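Local coordinates for predicted flavin-nucleotide-binding protein from COG3576 family structurally related to pyridoxine 5'-phosphate oxidase (Lactobacillus delbrueckii subsp. bulgaricus, PDB 2HTD) that probably binds a flavin nucleotide and belongs to the pyridoxamine 5'-phosphate oxidase family, although its reaction and substrate are not established, at residues V33-F36 with K37-V41; Y79-I82 with K83-S86; E108-D112 with D113-K117. One frame throughout, in Å; residues are numbered along the deposited sequence.

Three local contacts show how short helices are begun and ended against the antiparallel sheet of this putative flavin-binding protein. Contacts 1 and 2 are helix C-termini, finished in different ways, and contact 3 is a strand-to-helix turn with an N-cap. Contacts 1 and 2 lie on opposite sides of the chain's centre, their own centres about 24 Å apart, and contact 1 is equally far from contact 3, centre to centre. Contacts 2 and 3 touch: Tyr79 OH lies 2.9 Å from Glu111 OE2, a probable hydrogen bond, and Ile82 packs on Val109. How the three contacts lie relative to a flavin pocket is not established.

Contact 1: residues V33-F36 with K37-V41; sequences VNLF and KNNLV
Leu35 O gathers the polar contacts at the end of helix 30-38, where the chain turns from Lys37 and Asn38 into the loop. The side-chain amide of Asn39 bonds to it: Asn39 ND2 donates to Leu35 O over 3.1 Å, nearly straight at 162°, in the carbonyl plane and on a lone pair. Asn39 N also reaches this oxygen, weakly, as does Asn38 N. Lys37 N to Val33 O at 2.9 Å and Asn38 N to Asn34 O at 3.0 Å continue the helical series, which weakens at Asn39 N; Asn39 is the first residue to leave helical backbone angles, and its side chain supplies a further donor to the last turn.

Water carries the polar contacts on the outer face. Asn34 OD1 accepts from two waters: one also donates to Asn38 OD1, and the other accepts from Lys37 NZ. The Lys37 chain, extended beyond CG, follows the valine side chain of Val33 outward, and Lys37 CE rests 3.6 Å from Val33 CG1. The ammonium group is thereby carried back along the helix to the water it shares with Asn34.

Apolar contact lies on the inner side. Phe36 CD1 meets Val41 CG2 at 3.7 Å, the two side chains crossing at about a right angle. With CG beside the backbone N (chi1 -81°), the Phe36 ring extends to Val101 and Val103 of strand 99-110 and to Leu90 and Ala92 of strand 88-94, while Leu35 packs on Thr99 and Val101.

The arrangement is that of an amphipathic helix laid on a beta-sheet, a carbonyl of its last turn bonded by the side chain of Asn39 just before the chain enters strand 41-46.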
ATOM      1  N   VAL B  33     -13.244   5.889 -10.499  1.00 11.20           N
ATOM      2  CA  VAL B  33     -14.293   5.205  -9.763  1.00 10.53           C
ATOM      3  C   VAL B  33     -14.346   3.733 -10.154  1.00  9.80           C
ATOM      4  O   VAL B  33     -14.404   2.835  -9.307  1.00  9.86           O
ATOM      5  CB  VAL B  33     -15.666   5.860 -10.040  1.00  9.46           C
ATOM      6  CG1 VAL B  33     -16.783   4.912  -9.557  1.00 11.36           C
ATOM      7  CG2 VAL B  33     -15.788   7.241  -9.377  1.00 10.66           C
ATOM      8  N   ASN B  34     -14.296   3.448 -11.442  1.00  9.52           N
ATOM      9  CA  ASN B  34     -14.320   2.039 -11.866  1.00  9.80           C
ATOM     10  C   ASN B  34     -13.078   1.271 -11.503  1.00  9.69           C
ATOM     11  O   ASN B  34     -13.156   0.084 -11.190  1.00 12.55           O
ATOM     12  CB  ASN B  34     -14.609   1.961 -13.347  1.00 10.42           C
ATOM     13  CG  ASN B  34     -16.051   2.271 -13.644  1.00 15.76           C
ATOM     14  OD1 ASN B  34     -16.930   2.006 -12.815  1.00 15.45           O
ATOM     15  ND2 ASN B  34     -16.318   2.813 -14.831  1.00  9.54           N
ATOM     16  N   LEU B  35     -11.927   1.930 -11.445  1.00 10.18           N
ATOM     17  CA  LEU B  35     -10.761   1.244 -10.865  1.00  8.69           C
ATOM     18  C   LEU B  35     -10.984   0.744  -9.430  1.00  9.66           C
ATOM     19  O   LEU B  35     -10.647  -0.397  -9.112  1.00 11.31           O
ATOM     20  CB  LEU B  35      -9.506   2.125 -10.889  1.00 11.35           C
ATOM     21  CG  LEU B  35      -8.746   2.188 -12.218  1.00 14.80           C
ATOM     22  CD1 LEU B  35      -7.740   3.345 -12.227  1.00 14.02           C
ATOM     23  CD2 LEU B  35      -8.007   0.875 -12.470  1.00 15.73           C
ATOM     24  N   PHE B  36     -11.531   1.638  -8.590  1.00 12.71           N
ATOM     25  CA  PHE B  36     -11.854   1.307  -7.218  1.00 12.09           C
ATOM     26  C   PHE B  36     -12.913   0.242  -7.102  1.00 11.35           C
ATOM     27  O   PHE B  36     -12.798  -0.631  -6.251  1.00 13.69           O
ATOM     28  CB  PHE B  36     -12.248   2.531  -6.363  1.00 12.39           C
ATOM     29  CG  PHE B  36     -11.074   3.310  -5.854  1.00 10.63           C
ATOM     30  CD1 PHE B  36     -10.275   2.824  -4.835  1.00 14.18           C
ATOM     31  CD2 PHE B  36     -10.743   4.512  -6.447  1.00 12.76           C
ATOM     32  CE1 PHE B  36      -9.178   3.550  -4.398  1.00 13.88           C
ATOM     33  CE2 PHE B  36      -9.648   5.229  -6.013  1.00 12.51           C
ATOM     34  CZ  PHE B  36      -8.870   4.748  -4.982  1.00 12.43           C
ATOM     35  N   LYS B  37     -13.897   0.287  -7.973  1.00 13.17           N
ATOM     36  CA  LYS B  37     -14.964  -0.709  -7.950  1.00 12.55           C
ATOM     37  C   LYS B  37     -14.512  -2.109  -8.361  1.00 14.99           C
ATOM     38  O   LYS B  37     -15.016  -3.091  -7.810  1.00 14.99           O
ATOM     39  CB  LYS B  37     -16.122  -0.270  -8.841  1.00 13.00           C
ATOM     40  CG  LYS B  37     -16.931   0.819  -8.248  1.00 14.63           C
ATOM     41  CD  LYS B  37     -18.158   1.104  -9.143  1.00 14.11           C
ATOM     42  CE  LYS B  37     -18.996   2.222  -8.583  1.00 25.51           C
ATOM     43  NZ  LYS B  37     -20.091   2.628  -9.515  1.00 26.87           N
ATOM     44  N   ASN B  38     -13.611  -2.187  -9.337  1.00 14.01           N
ATOM     45  CA  ASN B  38     -13.352  -3.413 -10.100  1.00 15.64           C
ATOM     46  C   ASN B  38     -12.093  -4.148  -9.685  1.00 14.90           C
ATOM     47  O   ASN B  38     -11.819  -5.266 -10.163  1.00 17.14           O
ATOM     48  CB  ASN B  38     -13.213  -3.098 -11.603  1.00 18.28           C
ATOM     49  CG  ASN B  38     -14.522  -2.591 -12.239  1.00 20.13           C
ATOM     50  OD1 ASN B  38     -15.597  -2.651 -11.643  1.00 26.69           O
ATOM     51  ND2 ASN B  38     -14.409  -2.076 -13.447  1.00 26.44           N
ATOM     52  N   ASN B  39     -11.277  -3.528  -8.848  1.00 16.10           N
ATOM     53  CA  ASN B  39     -10.010  -4.138  -8.453  1.00 14.31           C
ATOM     54  C   ASN B  39      -9.873  -4.223  -6.947  1.00 14.29           C
ATOM     55  O   ASN B  39     -10.532  -3.509  -6.205  1.00 17.42           O
ATOM     56  CB  ASN B  39      -8.839  -3.329  -9.038  1.00 17.41           C
ATOM     57  CG  ASN B  39      -8.818  -3.351 -10.516  1.00 19.90           C
ATOM     58  OD1 ASN B  39      -8.355  -4.329 -11.123  1.00 21.47           O
ATOM     59  ND2 ASN B  39      -9.371  -2.287 -11.148  1.00 15.51           N
ATOM     60  N   LEU B  40      -9.011  -5.140  -6.486  1.00 14.34           N
ATOM     61  CA  LEU B  40      -8.701  -5.261  -5.103  1.00 15.17           C
ATOM     62  C   LEU B  40      -7.925  -4.018  -4.700  1.00 13.27           C
ATOM     63  O   LEU B  40      -6.876  -3.705  -5.292  1.00 17.01           O
ATOM     64  CB  LEU B  40      -7.844  -6.517  -4.863  1.00 15.54           C
ATOM     65  CG  LEU B  40      -7.430  -6.785  -3.420  1.00 16.66           C
ATOM     66  CD1 LEU B  40      -8.617  -6.884  -2.440  1.00 16.21           C
ATOM     67  CD2 LEU B  40      -6.574  -8.049  -3.386  1.00 15.17           C
ATOM     68  N   VAL B  41      -8.443  -3.289  -3.718  1.00 12.79           N
ATOM     69  CA  VAL B  41      -7.833  -2.044  -3.234  1.00 10.95           C
ATOM     70  C   VAL B  41      -6.853  -2.347  -2.106  1.00 12.81           C
ATOM     71  O   VAL B  41      -7.123  -3.187  -1.247  1.00 17.66           O
ATOM     72  CB  VAL B  41      -8.948  -1.076  -2.795  1.00 16.25           C
ATOM     73  CG1 VAL B  41      -8.414   0.221  -2.167  1.00 14.85           C
ATOM     74  CG2 VAL B  41      -9.780  -0.801  -4.043  1.00 14.76           C
TER
HETATM   75  O   HOH W   1     -17.644  -0.858 -12.647  1.00 40.37           O
HETATM   76  O   HOH W   2     -19.179   3.475 -11.996  1.00 40.93           O

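Contact 2: residues Y79-I82 with K83-S86; sequences YENI and KRGS
Asn81 and Arg84 send their side chains off the helix in one direction, and the two are joined where Arg84 NH1 donates to Asn81 OD1 over 2.8 Å. The bond lies near the guanidinium plane, but the amide is turned 56° from it. A bend at chi3 (-61°) folds the arginine back over the helix end, setting one guanidinium face over Glu80 O. A water at the guanidinium edge, shared by Arg84 NH2 and Asn81 OD1, completes this exposed side. Here the Lys83 chain runs outward beside Glu80, with Glu80 OE1 still 4.9 Å from Lys83 NZ, too far for a salt bridge.

The inner part of the turn, by contrast, is closed by main-chain bonds. Gly85, at positive phi (110°), reverses the chain in a Schellman motif: Ser86 N donates to Asn81 O over 3.0 Å, and Gly85 N to Ile82 O over 2.9 Å. Ser86 CB also closes onto the CB of Asn81, at 4.0 Å.

Beneath the turn, Ile82 packs on Tyr70 and Ala107, while the Tyr79 ring, its hydroxyl turned to Glu111, meets Phe129. Asn81 ND2 binds Thr45 OG1 and Ser86 OG binds Val46 N, tying the end of helix 77-83 to strand 41-46 as the chain heads into strand 88-94.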
ATOM      1  N   TYR B  79      -6.630  -0.346  11.692  1.00 16.29           N
ATOM      2  CA  TYR B  79      -7.697   0.243  12.477  1.00 15.32           C
ATOM      3  C   TYR B  79      -7.118   1.000  13.653  1.00 13.87           C
ATOM      4  O   TYR B  79      -7.521   2.123  13.914  1.00 15.60           O
ATOM      5  CB  TYR B  79      -8.704  -0.806  12.914  1.00 17.57           C
ATOM      6  CG  TYR B  79      -9.514  -0.378  14.125  1.00 22.63           C
ATOM      7  CD1 TYR B  79     -10.597   0.466  13.992  1.00 26.21           C
ATOM      8  CD2 TYR B  79      -9.157  -0.788  15.396  1.00 20.59           C
ATOM      9  CE1 TYR B  79     -11.334   0.879  15.098  1.00 26.41           C
ATOM     10  CE2 TYR B  79      -9.881  -0.380  16.522  1.00 29.05           C
ATOM     11  CZ  TYR B  79     -10.973   0.465  16.357  1.00 29.67           C
ATOM     12  OH  TYR B  79     -11.708   0.871  17.474  1.00 33.78           O
ATOM     13  N   GLU B  80      -6.170   0.394  14.365  1.00 13.77           N
ATOM     14  CA  GLU B  80      -5.525   1.070  15.489  1.00 13.54           C
ATOM     15  C   GLU B  80      -4.824   2.349  15.026  1.00 13.74           C
ATOM     16  O   GLU B  80      -4.861   3.340  15.738  1.00 13.13           O
ATOM     17  CB  GLU B  80      -4.510   0.162  16.161  1.00 14.22           C
ATOM     18  CG  GLU B  80      -5.159  -1.060  16.837  1.00 22.17           C
ATOM     19  CD  GLU B  80      -6.006  -0.761  18.097  1.00 31.76           C
ATOM     20  OE1 GLU B  80      -6.051   0.397  18.601  1.00 33.26           O
ATOM     21  OE2 GLU B  80      -6.636  -1.724  18.598  1.00 37.83           O
ATOM     22  N   ASN B  81      -4.202   2.343  13.840  1.00 12.38           N
ATOM     23  CA  ASN B  81      -3.547   3.566  13.317  1.00 11.99           C
ATOM     24  C   ASN B  81      -4.562   4.647  13.015  1.00 12.87           C
ATOM     25  O   ASN B  81      -4.372   5.820  13.359  1.00 11.65           O
ATOM     26  CB  ASN B  81      -2.694   3.310  12.088  1.00 12.81           C
ATOM     27  CG  ASN B  81      -1.514   2.430  12.362  1.00 13.38           C
ATOM     28  OD1 ASN B  81      -1.099   2.263  13.509  1.00 12.45           O
ATOM     29  ND2 ASN B  81      -0.963   1.844  11.307  1.00 14.19           N
ATOM     30  N   ILE B  82      -5.676   4.238  12.411  1.00 11.75           N
ATOM     31  CA  ILE B  82      -6.750   5.175  12.082  1.00 13.90           C
ATOM     32  C   ILE B  82      -7.351   5.744  13.361  1.00 15.45           C
ATOM     33  O   ILE B  82      -7.595   6.945  13.448  1.00 15.51           O
ATOM     34  CB  ILE B  82      -7.815   4.532  11.204  1.00 16.51           C
ATOM     35  CG1 ILE B  82      -7.287   4.361   9.767  1.00 16.15           C
ATOM     36  CG2 ILE B  82      -9.117   5.386  11.209  1.00 17.76           C
ATOM     37  CD1 ILE B  82      -8.126   3.428   8.855  1.00 16.99           C
ATOM     38  N   LYS B  83      -7.545   4.890  14.361  1.00 15.42           N
ATOM     39  CA  LYS B  83      -8.123   5.324  15.646  1.00 17.64           C
ATOM     40  C   LYS B  83      -7.186   6.311  16.338  1.00 16.14           C
ATOM     41  O   LYS B  83      -7.618   7.131  17.153  1.00 19.22           O
ATOM     42  CB  LYS B  83      -8.432   4.097  16.522  1.00 17.94           C
ATOM     43  CG  LYS B  83      -8.813   4.409  17.966  1.00 27.06           C
ATOM     44  CD  LYS B  83      -9.046   3.146  18.837  1.00 25.21           C
ATOM     45  CE  LYS B  83      -8.948   3.464  20.308  1.00 33.02           C
ATOM     46  NZ  LYS B  83      -9.763   2.510  21.101  1.00 36.66           N
ATOM     47  N   ARG B  84      -5.894   6.239  16.026  1.00 16.79           N
ATOM     48  CA  ARG B  84      -4.895   7.139  16.601  1.00 17.46           C
ATOM     49  C   ARG B  84      -4.703   8.410  15.767  1.00 16.37           C
ATOM     50  O   ARG B  84      -3.907   9.272  16.131  1.00 18.97           O
ATOM     51  CB  ARG B  84      -3.566   6.391  16.709  1.00 19.67           C
ATOM     52  CG  ARG B  84      -2.492   7.044  17.515  1.00 25.44           C
ATOM     53  CD  ARG B  84      -1.197   6.252  17.404  1.00 26.02           C
ATOM     54  NE  ARG B  84      -1.329   4.881  17.916  1.00 31.60           N
ATOM     55  CZ  ARG B  84      -1.233   3.762  17.188  1.00 34.72           C
ATOM     56  NH1 ARG B  84      -0.986   3.792  15.878  1.00 29.61           N
ATOM     57  NH2 ARG B  84      -1.371   2.581  17.789  1.00 41.71           N
ATOM     58  N   GLY B  85      -5.427   8.526  14.665  1.00 15.24           N
ATOM     59  CA  GLY B  85      -5.441   9.750  13.855  1.00 14.50           C
ATOM     60  C   GLY B  85      -4.786   9.692  12.496  1.00 16.38           C
ATOM     61  O   GLY B  85      -4.729  10.712  11.777  1.00 14.45           O
ATOM     62  N   SER B  86      -4.299   8.520  12.113  1.00 13.47           N
ATOM     63  CA  SER B  86      -3.662   8.404  10.803  1.00 11.93           C
ATOM     64  C   SER B  86      -4.575   8.814   9.653  1.00 12.80           C
ATOM     65  O   SER B  86      -5.753   8.436   9.612  1.00 14.23           O
ATOM     66  CB  SER B  86      -3.222   6.975  10.521  1.00 12.55           C
ATOM     67  OG  SER B  86      -2.447   6.919   9.347  1.00 14.37           O
TER
HETATM   68  O   HOH W   3      -0.588   0.377  15.588  1.00 49.96           O
HETATM   69  O   HOH W   4      -7.896   8.621  11.702  1.00 46.11           O

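Contact 3: residues E108-D112 with D113-K117; sequences EVHED and DDYAK
His110 is held at both ring nitrogens and covered on one face by Tyr115. His110 ND1 donates to Asp113 OD2 over 2.8 Å, nearly straight, close to the ring plane and on the syn lone pair of the carboxylate. From the other nitrogen, His110 NE2 donates to Glu108 OE2 over 2.7 Å, meeting it on its anti side but well out of the carboxylate plane. Two carboxylate oxygens near the ring plane fix its rotation and would be expected to favour the doubly protonated, cationic form.

Tyr115, its CG swung away from the backbone N (chi1 180°), brings CD2 over the centre of the His110 imidazole in an edge-to-face pair, planes at 56° and centroids 4.7 Å apart. Its hydroxyl is held by Asn132.

Asp113 divides its oxygens. With chi1 at 55°, CG sits between backbone N and carbonyl carbon, and Asp113 OD1 accepts from Ala116 N over 2.8 Å while OD2 takes the histidine. Nearby, the extended Lys117 chain lays CE against Asp112 OD1, and NZ makes a long, weak salt bridge to Asp114.

This is a classical aspartate N-cap starting helix 114-120, with the same carboxylate joining the helix to the end of strand 99-110.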
ATOM      1  N   GLU B 108     -13.393   8.523   8.745  1.00 11.05           N
ATOM      2  CA  GLU B 108     -14.516   8.809   9.652  1.00 14.85           C
ATOM      3  C   GLU B 108     -15.039   7.437  10.040  1.00 10.71           C
ATOM      4  O   GLU B 108     -15.577   6.711   9.203  1.00 10.62           O
ATOM      5  CB  GLU B 108     -15.548   9.665   8.898  1.00 16.78           C
ATOM      6  CG  GLU B 108     -16.991   9.711   9.422  1.00 24.54           C
ATOM      7  CD  GLU B 108     -17.981  10.365   8.416  1.00 22.62           C
ATOM      8  OE1 GLU B 108     -17.864  11.593   8.231  1.00 33.43           O
ATOM      9  OE2 GLU B 108     -18.875   9.672   7.833  1.00 18.48           O
ATOM     10  N   VAL B 109     -14.827   7.034  11.288  1.00 11.47           N
ATOM     11  CA  VAL B 109     -15.166   5.681  11.687  1.00 11.72           C
ATOM     12  C   VAL B 109     -16.489   5.629  12.439  1.00 11.23           C
ATOM     13  O   VAL B 109     -16.702   6.410  13.368  1.00 11.26           O
ATOM     14  CB  VAL B 109     -14.078   5.079  12.591  1.00 13.03           C
ATOM     15  CG1 VAL B 109     -14.449   3.668  13.029  1.00 16.66           C
ATOM     16  CG2 VAL B 109     -12.713   5.095  11.887  1.00 15.09           C
ATOM     17  N   HIS B 110     -17.345   4.684  12.062  1.00  9.08           N
ATOM     18  CA  HIS B 110     -18.657   4.527  12.652  1.00 10.10           C
ATOM     19  C   HIS B 110     -18.714   3.156  13.224  1.00 12.26           C
ATOM     20  O   HIS B 110     -18.700   2.187  12.483  1.00 13.04           O
ATOM     21  CB  HIS B 110     -19.702   4.657  11.585  1.00  8.61           C
ATOM     22  CG  HIS B 110     -19.722   5.991  10.928  1.00 13.39           C
ATOM     23  ND1 HIS B 110     -20.529   7.013  11.371  1.00 15.47           N
ATOM     24  CD2 HIS B 110     -19.071   6.464   9.846  1.00 13.10           C
ATOM     25  CE1 HIS B 110     -20.358   8.068  10.600  1.00 15.06           C
ATOM     26  NE2 HIS B 110     -19.483   7.758   9.664  1.00 10.25           N
ATOM     27  N   GLU B 111     -18.740   3.055  14.548  1.00 14.06           N
ATOM     28  CA  GLU B 111     -18.629   1.749  15.207  1.00 18.14           C
ATOM     29  C   GLU B 111     -20.001   1.117  15.414  1.00 18.08           C
ATOM     30  O   GLU B 111     -20.280   0.033  14.877  1.00 20.84           O
ATOM     31  CB  GLU B 111     -17.820   1.857  16.507  1.00 17.61           C
ATOM     32  CG  GLU B 111     -16.341   2.237  16.228  1.00 23.07           C
ATOM     33  CD  GLU B 111     -15.407   2.095  17.433  1.00 26.04           C
ATOM     34  OE1 GLU B 111     -15.878   1.676  18.519  1.00 25.52           O
ATOM     35  OE2 GLU B 111     -14.197   2.414  17.276  1.00 34.12           O
ATOM     36  N   ASP B 112     -20.877   1.799  16.141  1.00 17.59           N
ATOM     37  CA  ASP B 112     -22.222   1.262  16.397  1.00 18.49           C
ATOM     38  C   ASP B 112     -23.286   2.351  16.520  1.00 14.87           C
ATOM     39  O   ASP B 112     -24.210   2.258  17.321  1.00 14.07           O
ATOM     40  CB  ASP B 112     -22.209   0.376  17.658  1.00 20.18           C
ATOM     41  CG  ASP B 112     -23.520  -0.411  17.847  1.00 25.68           C
ATOM     42  OD1 ASP B 112     -24.039  -0.994  16.859  1.00 29.85           O
ATOM     43  OD2 ASP B 112     -24.033  -0.432  18.987  1.00 38.27           O
ATOM     44  N   ASP B 113     -23.140   3.390  15.717  1.00 12.36           N
ATOM     45  CA  ASP B 113     -24.137   4.442  15.665  1.00 10.17           C
ATOM     46  C   ASP B 113     -25.217   4.035  14.677  1.00  8.49           C
ATOM     47  O   ASP B 113     -25.158   2.977  14.079  1.00  7.37           O
ATOM     48  CB  ASP B 113     -23.493   5.797  15.318  1.00  9.78           C
ATOM     49  CG  ASP B 113     -22.678   5.769  14.033  1.00 14.62           C
ATOM     50  OD1 ASP B 113     -22.868   4.859  13.203  1.00 12.51           O
ATOM     51  OD2 ASP B 113     -21.832   6.671  13.841  1.00 12.25           O
ATOM     52  N   ASP B 114     -26.249   4.844  14.520  1.00  8.64           N
ATOM     53  CA  ASP B 114     -27.337   4.458  13.655  1.00  8.00           C
ATOM     54  C   ASP B 114     -26.886   4.388  12.194  1.00  7.42           C
ATOM     55  O   ASP B 114     -27.418   3.605  11.415  1.00  8.61           O
ATOM     56  CB  ASP B 114     -28.537   5.405  13.830  1.00 11.25           C
ATOM     57  CG  ASP B 114     -29.207   5.258  15.188  1.00 14.43           C
ATOM     58  OD1 ASP B 114     -28.953   4.262  15.920  1.00 18.11           O
ATOM     59  OD2 ASP B 114     -30.020   6.139  15.526  1.00 21.56           O
ATOM     60  N   TYR B 115     -25.916   5.194  11.801  1.00  8.10           N
ATOM     61  CA  TYR B 115     -25.406   5.097  10.425  1.00 10.34           C
ATOM     62  C   TYR B 115     -24.766   3.757  10.169  1.00  8.13           C
ATOM     63  O   TYR B 115     -25.053   3.098   9.147  1.00 11.33           O
ATOM     64  CB  TYR B 115     -24.402   6.202  10.151  1.00  9.58           C
ATOM     65  CG  TYR B 115     -23.840   6.156   8.764  1.00  9.47           C
ATOM     66  CD1 TYR B 115     -24.618   6.485   7.656  1.00 13.80           C
ATOM     67  CD2 TYR B 115     -22.513   5.827   8.545  1.00 12.31           C
ATOM     68  CE1 TYR B 115     -24.076   6.449   6.357  1.00 13.17           C
ATOM     69  CE2 TYR B 115     -21.989   5.787   7.278  1.00  8.95           C
ATOM     70  CZ  TYR B 115     -22.754   6.113   6.191  1.00 16.21           C
ATOM     71  OH  TYR B 115     -22.176   6.095   4.943  1.00 14.25           O
ATOM     72  N   ALA B 116     -23.898   3.332  11.087  1.00  7.56           N
ATOM     73  CA  ALA B 116     -23.279   2.022  10.999  1.00 10.12           C
ATOM     74  C   ALA B 116     -24.347   0.918  10.921  1.00  9.41           C
ATOM     75  O   ALA B 116     -24.262  -0.008  10.098  1.00  8.77           O
ATOM     76  CB  ALA B 116     -22.409   1.781  12.209  1.00  9.99           C
ATOM     77  N   LYS B 117     -25.343   0.993  11.791  1.00 12.47           N
ATOM     78  CA  LYS B 117     -26.373  -0.003  11.788  1.00 13.09           C
ATOM     79  C   LYS B 117     -27.104  -0.091  10.450  1.00 14.74           C
ATOM     80  O   LYS B 117     -27.455  -1.195  10.007  1.00 14.60           O
ATOM     81  CB  LYS B 117     -27.367   0.277  12.918  1.00 13.61           C
ATOM     82  CG  LYS B 117     -26.770   0.059  14.307  1.00 16.33           C
ATOM     83  CD  LYS B 117     -27.839   0.272  15.354  1.00 15.33           C
ATOM     84  CE  LYS B 117     -27.278   0.514  16.721  1.00 26.73           C
ATOM     85  NZ  LYS B 117     -28.272   1.325  17.494  1.00 34.67           N
TER